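Local coordinates for protein CBIX (Paracoccus pantotrophus, PDB 4CCS) that probably catalyses the last step of siroheme biosynthesis, the insertion of iron into sirohydrochlorin, as a chelatase of the CbiX family, at residues Leu98-Ile106 with Ile142-Ala150. Numbering follows the deposited sequence.
Sequences LPALCLALI and IAAGLAPYA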
loop_
_atom_site.group_PDB
_atom_site.type_symbol
_atom_site.label_atom_id
_atom_site.label_comp_id
_atom_site.label_asym_id
_atom_site.label_seq_id
_atom_site.Cartn_x
_atom_site.Cartn_y
_atom_site.Cartn_z
ATOM N N LEU A 98 -9.194 0.754 -3.111
ATOM C CA LEU A 98 -8.075 -0.161 -3.368
ATOM C C LEU A 98 -8.470 -1.450 -4.150
ATOM O O LEU A 98 -7.754 -1.768 -5.098
ATOM C CB LEU A 98 -7.283 -0.500 -2.086
ATOM C CG LEU A 98 -5.949 -1.296 -2.269
ATOM C CD1 LEU A 98 -5.005 -0.602 -3.243
ATOM C CD2 LEU A 98 -5.254 -1.525 -0.929
ATOM N N PRO A 99 -9.609 -2.147 -3.833
ATOM C CA PRO A 99 -9.934 -3.350 -4.623
ATOM C C PRO A 99 -10.179 -3.067 -6.103
ATOM O O PRO A 99 -9.716 -3.844 -6.940
ATOM C CB PRO A 99 -11.170 -3.937 -3.911
ATOM C CG PRO A 99 -11.034 -3.464 -2.508
ATOM C CD PRO A 99 -10.467 -2.073 -2.623
ATOM N N ALA A 100 -10.846 -1.944 -6.429
ATOM C CA ALA A 100 -11.100 -1.573 -7.836
ATOM C C ALA A 100 -9.773 -1.222 -8.532
ATOM O O ALA A 100 -9.552 -1.621 -9.680
ATOM C CB ALA A 100 -12.058 -0.405 -7.911
ATOM N N LEU A 101 -8.866 -0.547 -7.811
ATOM C CA LEU A 101 -7.539 -0.211 -8.369
ATOM C C LEU A 101 -6.741 -1.477 -8.743
ATOM O O LEU A 101 -6.177 -1.543 -9.851
ATOM C CB LEU A 101 -6.748 0.705 -7.408
ATOM C CG LEU A 101 -5.287 1.009 -7.801
ATOM C CD1 LEU A 101 -5.215 1.669 -9.174
ATOM C CD2 LEU A 101 -4.651 1.877 -6.786
ATOM N N CYS A 102 -6.725 -2.488 -7.841
ATOM C CA CYS A 102 -6.042 -3.770 -8.068
ATOM C C CYS A 102 -6.630 -4.460 -9.283
ATOM O O CYS A 102 -5.885 -4.985 -10.110
ATOM C CB CYS A 102 -6.124 -4.664 -6.833
ATOM S SG CYS A 102 -5.226 -4.024 -5.396
ATOM N N LEU A 103 -7.971 -4.444 -9.400
ATOM C CA LEU A 103 -8.649 -5.063 -10.547
ATOM C C LEU A 103 -8.292 -4.377 -11.869
ATOM O O LEU A 103 -7.980 -5.069 -12.834
ATOM C CB LEU A 103 -10.179 -5.149 -10.331
ATOM C CG LEU A 103 -10.985 -5.882 -11.424
ATOM C CD1 LEU A 103 -10.553 -7.339 -11.570
ATOM C CD2 LEU A 103 -12.497 -5.815 -11.131
ATOM N N ALA A 104 -8.303 -3.040 -11.910
ATOM C CA ALA A 104 -7.968 -2.292 -13.125
ATOM C C ALA A 104 -6.506 -2.553 -13.548
ATOM O O ALA A 104 -6.240 -2.754 -14.731
ATOM C CB ALA A 104 -8.188 -0.812 -12.895
ATOM N N LEU A 105 -5.565 -2.587 -12.575
ATOM C CA LEU A 105 -4.152 -2.847 -12.904
ATOM C C LEU A 105 -3.958 -4.246 -13.483
ATOM O O LEU A 105 -3.264 -4.403 -14.492
ATOM C CB LEU A 105 -3.264 -2.662 -11.665
ATOM C CG LEU A 105 -3.053 -1.235 -11.176
ATOM C CD1 LEU A 105 -2.486 -1.251 -9.771
ATOM C CD2 LEU A 105 -2.107 -0.446 -12.121
ATOM N N ILE A 106 -4.592 -5.252 -12.873
ATOM C CA ILE A 106 -4.502 -6.647 -13.322
ATOM C C ILE A 106 -5.173 -6.850 -14.699
ATOM O O ILE A 106 -4.605 -7.528 -15.569
ATOM C CB ILE A 106 -5.036 -7.592 -12.219
ATOM C CG1 ILE A 106 -3.996 -7.708 -11.081
ATOM C CG2 ILE A 106 -5.372 -8.965 -12.771
ATOM C CD1 ILE A 106 -4.567 -8.157 -9.764
ATOM N N ILE A 142 -8.657 -8.828 -0.647
ATOM C CA ILE A 142 -8.308 -8.352 -1.996
ATOM C C ILE A 142 -8.361 -9.538 -2.994
ATOM O O ILE A 142 -9.073 -9.459 -3.999
ATOM C CB ILE A 142 -6.939 -7.586 -2.053
ATOM C CG1 ILE A 142 -6.935 -6.274 -1.196
ATOM C CG2 ILE A 142 -6.498 -7.317 -3.515
ATOM C CD1 ILE A 142 -7.854 -5.111 -1.660
ATOM N N ALA A 143 -7.622 -10.629 -2.709
ATOM C CA ALA A 143 -7.600 -11.808 -3.592
ATOM C C ALA A 143 -9.018 -12.363 -3.832
ATOM O O ALA A 143 -9.368 -12.636 -4.975
ATOM C CB ALA A 143 -6.708 -12.898 -3.008
ATOM N N ALA A 144 -9.835 -12.492 -2.762
ATOM C CA ALA A 144 -11.213 -13.000 -2.886
ATOM C C ALA A 144 -12.099 -12.080 -3.745
ATOM O O ALA A 144 -13.011 -12.567 -4.401
ATOM C CB ALA A 144 -11.833 -13.213 -1.509
ATOM N N GLY A 145 -11.795 -10.771 -3.794
ATOM C CA GLY A 145 -12.541 -9.807 -4.616
ATOM C C GLY A 145 -12.117 -9.867 -6.080
ATOM O O GLY A 145 -12.906 -9.527 -6.957
ATOM N N LEU A 146 -10.857 -10.274 -6.351
ATOM C CA LEU A 146 -10.334 -10.387 -7.709
ATOM C C LEU A 146 -10.697 -11.738 -8.352
ATOM O O LEU A 146 -10.916 -11.807 -9.565
ATOM C CB LEU A 146 -8.791 -10.240 -7.693
ATOM C CG LEU A 146 -8.192 -8.911 -7.238
ATOM C CD1 LEU A 146 -6.709 -9.070 -6.917
ATOM C CD2 LEU A 146 -8.362 -7.841 -8.286
ATOM N N ALA A 147 -10.728 -12.813 -7.538
ATOM C CA ALA A 147 -10.982 -14.197 -7.970
ATOM C C ALA A 147 -12.207 -14.395 -8.910
ATOM O O ALA A 147 -12.073 -15.196 -9.834
ATOM C CB ALA A 147 -11.082 -15.130 -6.764
ATOM N N PRO A 148 -13.361 -13.672 -8.729
ATOM C CA PRO A 148 -14.498 -13.879 -9.646
ATOM C C PRO A 148 -14.227 -13.450 -11.089
ATOM O O PRO A 148 -14.921 -13.909 -11.999
ATOM C CB PRO A 148 -15.610 -13.017 -9.029
ATOM C CG PRO A 148 -15.305 -13.000 -7.603
ATOM C CD PRO A 148 -13.797 -12.863 -7.571
ATOM N N TYR A 149 -13.203 -12.600 -11.305
ATOM C CA TYR A 149 -12.855 -12.104 -12.635
ATOM C C TYR A 149 -11.756 -12.896 -13.330
ATOM O O TYR A 149 -11.518 -12.697 -14.521
ATOM C CB TYR A 149 -12.495 -10.610 -12.558
ATOM C CG TYR A 149 -13.551 -9.783 -11.861
ATOM C CD1 TYR A 149 -14.682 -9.340 -12.542
ATOM C CD2 TYR A 149 -13.436 -9.466 -10.510
ATOM C CE1 TYR A 149 -15.667 -8.596 -11.898
ATOM C CE2 TYR A 149 -14.419 -8.730 -9.854
ATOM C CZ TYR A 149 -15.524 -8.279 -10.558
ATOM O OH TYR A 149 -16.477 -7.535 -9.913
ATOM N N ALA A 150 -11.100 -13.805 -12.603
ATOM C CA ALA A 150 -9.969 -14.569 -13.115
ATOM C C ALA A 150 -10.112 -16.075 -12.949
ATOM O O ALA A 150 -11.175 -16.542 -12.536
ATOM C CB ALA A 150 -8.699 -14.084 -12.424
#
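L103 lays its CD2 methyl over one face of the Y149 ring. L103 CD2 sits 3.8 Å from the Y149 ring centroid and 15° off the normal, a CH-pi contact. The other methyl, L103 CD1, lies beyond the rim, 3.7 Å from Y149 CD2. With CG anti to the backbone N (chi1 -175°), the L103 fork is carried out to the tyrosine. With an alanine here, this face of Y149 would probably lose its CH-pi partner, and the ring would be freer to shift. A bound D-malate also touches L103. L146 pushes CD2 against the backbone of helix 98-113, 3.6 Å from L103 CA, between C102 and L103. The other methyl, L146 CD1, meets I106 CD1 at 3.7 Å, the two side chains crossing at about a right angle. One turn earlier, I142 CD1 rests on the ring of P99, 3.7 Å from P99 CG. The I142 CG2 branch lies 4.0 Å from C102 SG. The axes of segments 98-106 and 142-146 approach to 9.8 Å and cross at -56°. The contact joins helix 98-113 to the end of helix 134-146 and the 3-10 turn after it. Both helices pack on one parallel sheet of the alpha/beta fold: L146 and I106 touch L122, and C102 and I106 touch L178. The chemistry is apolar throughout, so shape and burial, not directed polar bonds, hold the two helices together.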